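Local coordinates for protein glutamate racemase (Campylobacter jejuni, PDB 3UHF) that belongs to the Asp/Glu/hydantoin racemase family of two-domain alpha/beta proteins and holds D-glutamic acid in a pocket between its domains, at residues Leu90-Cys94 / Asn95-Ala99; Thr70-Lys73 / Phe74-Ala78; Arg60-Tyr63 / Gly64-Asp67. All coordinates share one frame; numbering follows the deposited sequence.

Interaction 1 (Leu90-Cys94 / Asn95-Ala99); sequences LIIAC and NTASA. With DGL (D-glutamic acid), chain C.
Ser98 N closes the first turn of a helix on Cys94 O at 2.9 Å; the helix begins at Asn95, after strand 89-92 has passed through Ala93 and Cys94. Ser98 reaches the same oxygen a second time through its hydroxyl, with OG 2.8 Å from Cys94 O. The two donors approach from opposite faces of the carbonyl plane, so one buried oxygen is gripped by both the main chain and the side chain of a single residue. Ser98 OG is also hydrogen-bonded to the backbone N of Val116, which ties this turn to a neighbouring loop.

Cys94 is the N-cap of the helix. With SG anti to the backbone N (chi1 -177°), the sulfur is brought to Ala97 N, which points almost straight at it, 3.3 Å from Cys94 SG at an N-H...S angle of 174°. Cys94 SG also lies 3.2 Å from N of D-glutamic acid. Ala97 CB packs tightly against Ile92 CG2, 3.5 Å apart, joining the strand to the helix.

The helix start also meets the ligand's alpha-carboxylate. Asn95 N donates to ligand O at 3.1 Å, while Thr96 OG1 gives a short bond to ligand OXT, 2.7 Å; Thr96 N adds only a weak one. Thr140 and Thr143 hydrogen-bond to Thr96 OG1 and so help position it. The positive end of the helix would probably favour the bound carboxylate further. A strand, a short turn and a helix whose N-terminus receives an anion are characteristic of ligand sites at the C-terminal edge of parallel alpha/beta sheets.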
loop_
_atom_site.group_PDB
_atom_site.type_symbol
_atom_site.label_atom_id
_atom_site.label_comp_id
_atom_site.label_asym_id
_atom_site.label_seq_id
_atom_site.Cartn_x
_atom_site.Cartn_y
_atom_site.Cartn_z
ATOM N N LEU A 90 -1.794 -9.336 10.146
ATOM C CA LEU A 90 -2.573 -8.386 9.370
ATOM C C LEU A 90 -1.655 -7.401 8.669
ATOM O O LEU A 90 -0.796 -6.769 9.297
ATOM C CB LEU A 90 -3.541 -7.629 10.273
ATOM C CG LEU A 90 -4.315 -6.503 9.580
ATOM C CD1 LEU A 90 -5.143 -7.054 8.427
ATOM C CD2 LEU A 90 -5.201 -5.778 10.585
ATOM N N ILE A 91 -1.851 -7.269 7.361
ATOM C CA ILE A 91 -1.119 -6.306 6.567
ATOM C C ILE A 91 -2.035 -5.135 6.240
ATOM O O ILE A 91 -3.126 -5.320 5.683
ATOM C CB ILE A 91 -0.633 -6.916 5.243
ATOM C CG1 ILE A 91 0.188 -8.175 5.501
ATOM C CG2 ILE A 91 0.168 -5.884 4.444
ATOM C CD1 ILE A 91 1.316 -7.963 6.488
ATOM N N ILE A 92 -1.604 -3.940 6.616
ATOM C CA ILE A 92 -2.325 -2.716 6.257
ATOM C C ILE A 92 -1.758 -2.223 4.926
ATOM O O ILE A 92 -0.710 -1.578 4.891
ATOM C CB ILE A 92 -2.146 -1.630 7.340
ATOM C CG1 ILE A 92 -2.496 -2.199 8.727
ATOM C CG2 ILE A 92 -2.988 -0.394 7.025
ATOM C CD1 ILE A 92 -3.917 -2.747 8.827
ATOM N N ALA A 93 -2.431 -2.572 3.830
ATOM C CA ALA A 93 -1.974 -2.219 2.486
ATOM C C ALA A 93 -2.021 -0.713 2.280
ATOM O O ALA A 93 -1.275 -0.158 1.483
ATOM C CB ALA A 93 -2.847 -2.920 1.420
ATOM N N CYS A 94 -2.924 -0.066 3.004
ATOM C CA CYS A 94 -3.230 1.347 2.810
ATOM C C CYS A 94 -2.130 2.231 3.394
ATOM O O CYS A 94 -1.810 2.112 4.572
ATOM C CB CYS A 94 -4.555 1.657 3.496
ATOM S SG CYS A 94 -5.117 3.360 3.281
ATOM N N ASN A 95 -1.561 3.114 2.576
ATOM C CA ASN A 95 -0.518 4.006 3.055
ATOM C C ASN A 95 -1.094 5.027 4.020
ATOM O O ASN A 95 -0.415 5.456 4.951
ATOM C CB ASN A 95 0.174 4.722 1.892
ATOM C CG ASN A 95 0.821 3.747 0.915
ATOM O OD1 ASN A 95 0.136 3.100 0.127
ATOM N ND2 ASN A 95 2.149 3.639 0.970
ATOM N N THR A 96 -2.346 5.424 3.790
ATOM C CA THR A 96 -2.983 6.414 4.650
ATOM C C THR A 96 -3.235 5.824 6.030
ATOM O O THR A 96 -2.874 6.425 7.050
ATOM C CB THR A 96 -4.298 6.951 4.032
ATOM O OG1 THR A 96 -4.002 7.632 2.802
ATOM C CG2 THR A 96 -4.976 7.920 4.994
ATOM N N ALA A 97 -3.825 4.629 6.064
ATOM C CA ALA A 97 -3.998 3.915 7.324
ATOM C C ALA A 97 -2.651 3.654 8.005
ATOM O O ALA A 97 -2.536 3.736 9.237
ATOM C CB ALA A 97 -4.742 2.604 7.098
ATOM N N SER A 98 -1.639 3.334 7.207
ATOM C CA SER A 98 -0.315 3.030 7.765
ATOM C C SER A 98 0.290 4.260 8.439
ATOM O O SER A 98 1.075 4.139 9.388
ATOM C CB SER A 98 0.644 2.497 6.682
ATOM O OG SER A 98 0.262 1.205 6.222
ATOM N N ALA A 99 -0.081 5.435 7.940
ATOM C CA ALA A 99 0.444 6.695 8.442
ATOM C C ALA A 99 -0.106 7.072 9.811
ATOM O O ALA A 99 0.528 7.833 10.534
ATOM C CB ALA A 99 0.200 7.838 7.434
HETATM N N DGL C . -5.580 3.448 0.105
HETATM C CA DGL C . -5.205 4.864 0.154
HETATM C C DGL C . -3.699 5.004 0.308
HETATM O O DGL C . -2.939 4.074 0.009
HETATM C CB DGL C . -5.649 5.592 -1.115
HETATM C CG DGL C . -7.165 5.737 -1.229
HETATM C CD DGL C . -7.722 6.514 -0.055
HETATM O OE1 DGL C . -8.322 5.886 0.847
HETATM O OE2 DGL C . -7.522 7.746 -0.015
HETATM O OXT DGL C . -3.223 6.063 0.698
#

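Interaction 2 (Thr70-Lys73 / Phe74-Ala78); sequences TIIK and FCLEA
Thr70 lays its methyl group over one face of the Phe74 ring, a CH-pi contact with CG2 3.8 Å from the ring centroid and 22° off its normal. The methyl sits toward the rim, near CE2 and CZ. It gets there because CG2 is anti to the Thr70 backbone N and the two side chains run side by side in the same direction, one helical turn apart. The turn itself is closed by Phe74 N, bonded to Thr70 O at 2.9 Å.

The same spacing repeats along helix 68-82. Ile72 CG2 and Leu76 CD1 meet more loosely at 4.1 Å, and Ile71 CG2 lies 4.2 Å from Cys75 SG. Lys73 and Glu77 slant across each other, with Lys73 CE 3.7 Å from Glu77 OE2. Lys73 NZ and Glu77 OE2 are 4.6 Å apart, too far for a contact, so any attraction would be a weak, longer-range one.

Stronger partners set these polar groups from outside. Asp67 takes the hydroxyl of Thr70, leaving the methyl to the ring, and Arg60 forms a salt bridge with Glu77 OE1. Arg60 also makes a cation-pi contact with the Phe74 ring on the face opposite Thr70. The aromatic ring is thus sandwiched between a methyl group and a guanidinium group, which probably restricts its rotation on this partly exposed flank of the helix, dispersion acting on one face and the positive charge on the other.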
loop_
_atom_site.group_PDB
_atom_site.type_symbol
_atom_site.label_atom_id
_atom_site.label_comp_id
_atom_site.label_asym_id
_atom_site.label_seq_id
_atom_site.Cartn_x
_atom_site.Cartn_y
_atom_site.Cartn_z
ATOM N N THR A 70 -10.799 10.086 12.412
ATOM C CA THR A 70 -11.679 9.272 11.582
ATOM C C THR A 70 -10.959 8.037 11.029
ATOM O O THR A 70 -11.485 6.921 11.073
ATOM C CB THR A 70 -12.247 10.114 10.408
ATOM O OG1 THR A 70 -13.008 11.206 10.933
ATOM C CG2 THR A 70 -13.141 9.272 9.512
ATOM N N ILE A 71 -9.759 8.250 10.500
ATOM C CA ILE A 71 -8.948 7.169 9.948
ATOM C C ILE A 71 -8.679 6.089 10.994
ATOM O O ILE A 71 -8.846 4.897 10.735
ATOM C CB ILE A 71 -7.619 7.709 9.388
ATOM C CG1 ILE A 71 -7.882 8.573 8.146
ATOM C CG2 ILE A 71 -6.660 6.555 9.039
ATOM C CD1 ILE A 71 -6.727 9.526 7.798
ATOM N N ILE A 72 -8.281 6.512 12.185
ATOM C CA ILE A 72 -7.999 5.559 13.251
ATOM C C ILE A 72 -9.260 4.790 13.639
ATOM O O ILE A 72 -9.245 3.565 13.764
ATOM C CB ILE A 72 -7.385 6.255 14.466
ATOM C CG1 ILE A 72 -5.972 6.747 14.116
ATOM C CG2 ILE A 72 -7.352 5.303 15.664
ATOM C CD1 ILE A 72 -5.271 7.472 15.258
ATOM N N LYS A 73 -10.362 5.515 13.790
ATOM C CA LYS A 73 -11.628 4.903 14.150
ATOM C C LYS A 73 -12.014 3.837 13.128
ATOM O O LYS A 73 -12.347 2.716 13.498
ATOM C CB LYS A 73 -12.723 5.976 14.224
ATOM C CG LYS A 73 -14.117 5.438 14.486
ATOM C CD LYS A 73 -15.165 6.520 14.219
ATOM C CE LYS A 73 -16.579 6.005 14.477
ATOM N NZ LYS A 73 -17.625 7.014 14.122
ATOM N N PHE A 74 -11.957 4.189 11.844
ATOM C CA PHE A 74 -12.293 3.246 10.780
ATOM C C PHE A 74 -11.383 1.999 10.775
ATOM O O PHE A 74 -11.845 0.883 10.543
ATOM C CB PHE A 74 -12.233 3.935 9.411
ATOM C CG PHE A 74 -13.379 4.906 9.154
ATOM C CD1 PHE A 74 -14.410 5.053 10.074
ATOM C CD2 PHE A 74 -13.420 5.658 7.992
ATOM C CE1 PHE A 74 -15.459 5.933 9.843
ATOM C CE2 PHE A 74 -14.481 6.542 7.754
ATOM C CZ PHE A 74 -15.494 6.675 8.680
ATOM N N CYS A 75 -10.091 2.196 11.005
ATOM C CA CYS A 75 -9.155 1.068 11.036
ATOM C C CYS A 75 -9.441 0.108 12.189
ATOM O O CYS A 75 -9.376 -1.116 12.026
ATOM C CB CYS A 75 -7.708 1.560 11.116
ATOM S SG CYS A 75 -7.165 2.393 9.605
ATOM N N LEU A 76 -9.741 0.658 13.359
ATOM C CA LEU A 76 -10.080 -0.188 14.502
ATOM C C LEU A 76 -11.346 -1.003 14.234
ATOM O O LEU A 76 -11.456 -2.142 14.678
ATOM C CB LEU A 76 -10.208 0.635 15.790
ATOM C CG LEU A 76 -8.869 1.114 16.369
ATOM C CD1 LEU A 76 -9.084 2.091 17.516
ATOM C CD2 LEU A 76 -8.018 -0.071 16.826
ATOM N N GLU A 77 -12.298 -0.430 13.495
ATOM C CA GLU A 77 -13.475 -1.191 13.101
ATOM C C GLU A 77 -13.083 -2.335 12.175
ATOM O O GLU A 77 -13.648 -3.426 12.245
ATOM C CB GLU A 77 -14.512 -0.291 12.424
ATOM C CG GLU A 77 -15.049 0.812 13.321
ATOM C CD GLU A 77 -16.129 1.634 12.632
ATOM O OE1 GLU A 77 -16.417 1.345 11.452
ATOM O OE2 GLU A 77 -16.691 2.550 13.271
ATOM N N ALA A 78 -12.107 -2.081 11.313
ATOM C CA ALA A 78 -11.624 -3.106 10.399
ATOM C C ALA A 78 -10.981 -4.244 11.187
ATOM O O ALA A 78 -11.191 -5.424 10.893
ATOM C CB ALA A 78 -10.631 -2.509 9.405
#

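Interaction 3 (Arg60-Tyr63 / Gly64-Asp67); sequences RVPY and GVKD. With DGL (D-glutamic acid), chain C.
Tyr63 and Gly64 turn consecutive backbone N-H groups toward the flat side-chain carboxylate of D-glutamic acid, one for each oxygen. The bond from Tyr63 N to ligand OE1 is short and nearly straight, 2.7 Å at 176°, whereas Gly64 N reaches ligand OE2 at 2.8 Å along a more bent path of 140°. Bonds to both oxygens should restrict rotation of the carboxylate. Pro62 adds an apolar touch, its CB lying 3.3 Å from ligand OE2, and Gly64 has no side chain to intrude beside that oxygen. The Tyr63 ring lies obliquely to ligand OE1, and its hydroxyl is hydrogen-bonded to Asp57.

The loop is shaped by its own residues. A type I beta turn runs from Tyr63 to Lys66 and is closed by Lys66 N, 3.0 Å from Tyr63 O. Pro62 CG rests 3.9 Å from Val65 CG2 within the turn, and a cis peptide bond precedes this proline. Lys66 CG is anti to its carbonyl carbon (chi1 -64°), and from there the extended chain runs past Pro62 O, with CD and CE close to it, to bring Lys66 NZ within hydrogen-bonding distance of that oxygen, 2.9 Å. Arg60 O is also close, 2.8 Å from Lys66 NZ. Lys66 thus ties the end of the turn back to the residue just before the first ligand-binding amide.

Just beyond, Asp67 is the N-cap of helix 68-82. The whole is a loop that follows one strand, binds an anion through successive main-chain N-H groups and leads into the next helix, here forming one wall of the ligand pocket.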
loop_
_atom_site.group_PDB
_atom_site.type_symbol
_atom_site.label_atom_id
_atom_site.label_comp_id
_atom_site.label_asym_id
_atom_site.label_seq_id
_atom_site.Cartn_x
_atom_site.Cartn_y
_atom_site.Cartn_z
ATOM N N ARG A 60 -16.834 3.660 2.575
ATOM C CA ARG A 60 -16.407 4.920 3.178
ATOM C C ARG A 60 -15.165 5.543 2.535
ATOM O O ARG A 60 -14.768 6.652 2.893
ATOM C CB ARG A 60 -16.231 4.740 4.695
ATOM C CG ARG A 60 -17.479 4.179 5.357
ATOM C CD ARG A 60 -17.403 4.158 6.878
ATOM N NE ARG A 60 -16.368 3.244 7.346
ATOM C CZ ARG A 60 -16.339 2.733 8.574
ATOM N NH1 ARG A 60 -17.293 3.044 9.452
ATOM N NH2 ARG A 60 -15.364 1.904 8.918
ATOM N N VAL A 61 -14.571 4.826 1.583
ATOM C CA VAL A 61 -13.372 5.264 0.865
ATOM C C VAL A 61 -13.691 6.601 0.146
ATOM O O VAL A 61 -14.835 6.821 -0.280
ATOM C CB VAL A 61 -12.945 4.150 -0.139
ATOM C CG1 VAL A 61 -13.935 4.049 -1.299
ATOM C CG2 VAL A 61 -11.497 4.329 -0.658
ATOM N N PRO A 62 -12.709 7.515 0.034
ATOM C CA PRO A 62 -11.301 7.475 0.435
ATOM C C PRO A 62 -11.050 7.918 1.869
ATOM O O PRO A 62 -11.868 8.623 2.458
ATOM C CB PRO A 62 -10.665 8.503 -0.504
ATOM C CG PRO A 62 -11.716 9.569 -0.588
ATOM C CD PRO A 62 -13.029 8.789 -0.647
ATOM N N TYR A 63 -9.898 7.518 2.396
ATOM C CA TYR A 63 -9.418 7.949 3.711
ATOM C C TYR A 63 -8.438 9.123 3.569
ATOM O O TYR A 63 -8.232 9.903 4.504
ATOM C CB TYR A 63 -8.674 6.797 4.424
ATOM C CG TYR A 63 -9.510 5.636 4.948
ATOM C CD1 TYR A 63 -10.863 5.521 4.661
ATOM C CD2 TYR A 63 -8.928 4.648 5.749
ATOM C CE1 TYR A 63 -11.613 4.447 5.152
ATOM C CE2 TYR A 63 -9.665 3.579 6.236
ATOM C CZ TYR A 63 -11.002 3.478 5.941
ATOM O OH TYR A 63 -11.735 2.414 6.435
ATOM N N GLY A 64 -7.843 9.239 2.386
ATOM C CA GLY A 64 -6.715 10.128 2.165
ATOM C C GLY A 64 -7.009 11.611 2.260
ATOM O O GLY A 64 -6.090 12.415 2.329
ATOM N N VAL A 65 -8.282 11.981 2.250
ATOM C CA VAL A 65 -8.656 13.386 2.398
ATOM C C VAL A 65 -9.341 13.646 3.736
ATOM O O VAL A 65 -9.865 14.731 3.967
ATOM C CB VAL A 65 -9.560 13.865 1.246
ATOM C CG1 VAL A 65 -8.780 13.911 -0.043
ATOM C CG2 VAL A 65 -10.783 12.959 1.103
ATOM N N LYS A 66 -9.323 12.653 4.620
ATOM C CA LYS A 66 -10.006 12.779 5.901
ATOM C C LYS A 66 -9.010 12.908 7.057
ATOM O O LYS A 66 -7.807 12.903 6.836
ATOM C CB LYS A 66 -10.983 11.617 6.084
ATOM C CG LYS A 66 -12.068 11.693 5.022
ATOM C CD LYS A 66 -12.879 10.433 4.856
ATOM C CE LYS A 66 -13.912 10.673 3.742
ATOM N NZ LYS A 66 -14.524 9.401 3.273
ATOM N N ASP A 67 -9.517 13.048 8.276
ATOM C CA ASP A 67 -8.677 13.418 9.415
ATOM C C ASP A 67 -8.229 12.211 10.218
ATOM O O ASP A 67 -8.849 11.154 10.150
ATOM C CB ASP A 67 -9.439 14.353 10.342
ATOM C CG ASP A 67 -10.670 13.696 10.924
ATOM O OD1 ASP A 67 -10.744 13.540 12.157
ATOM O OD2 ASP A 67 -11.564 13.323 10.137
HETATM N N DGL C . -5.580 3.448 0.105
HETATM C CA DGL C . -5.205 4.864 0.154
HETATM C C DGL C . -3.699 5.004 0.308
HETATM O O DGL C . -2.939 4.074 0.009
HETATM C CB DGL C . -5.649 5.592 -1.115
HETATM C CG DGL C . -7.165 5.737 -1.229
HETATM C CD DGL C . -7.722 6.514 -0.055
HETATM O OE1 DGL C . -8.322 5.886 0.847
HETATM O OE2 DGL C . -7.522 7.746 -0.015
HETATM O OXT DGL C . -3.223 6.063 0.698
#

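In the fold
Interactions 1 and 3 take opposite ends of D-glutamic acid: residues 95-96 bind its alpha-carboxylate, with Cys94 SG beside its amino group, and residues 63-64 bind its side-chain carboxylate, the centres of the two contacts being about 13 Å apart. Ser32 and Thr205 also hydrogen-bond to it. Interaction 2 does not touch the ligand (the Ile71 side chain is about 8 Å from it), and its centre is about 11 Å from each of the others. Its helix packs on interaction 1 through Cys75 SG, 3.5 Å from Ala97 CB, and on interaction 3 through Phe74 CB, 3.4 Å from Tyr63 OH. Ile71 bridges the two walls, its CD1 3.7 Å from Thr96 CG2 and 3.6 Å from Tyr63 O.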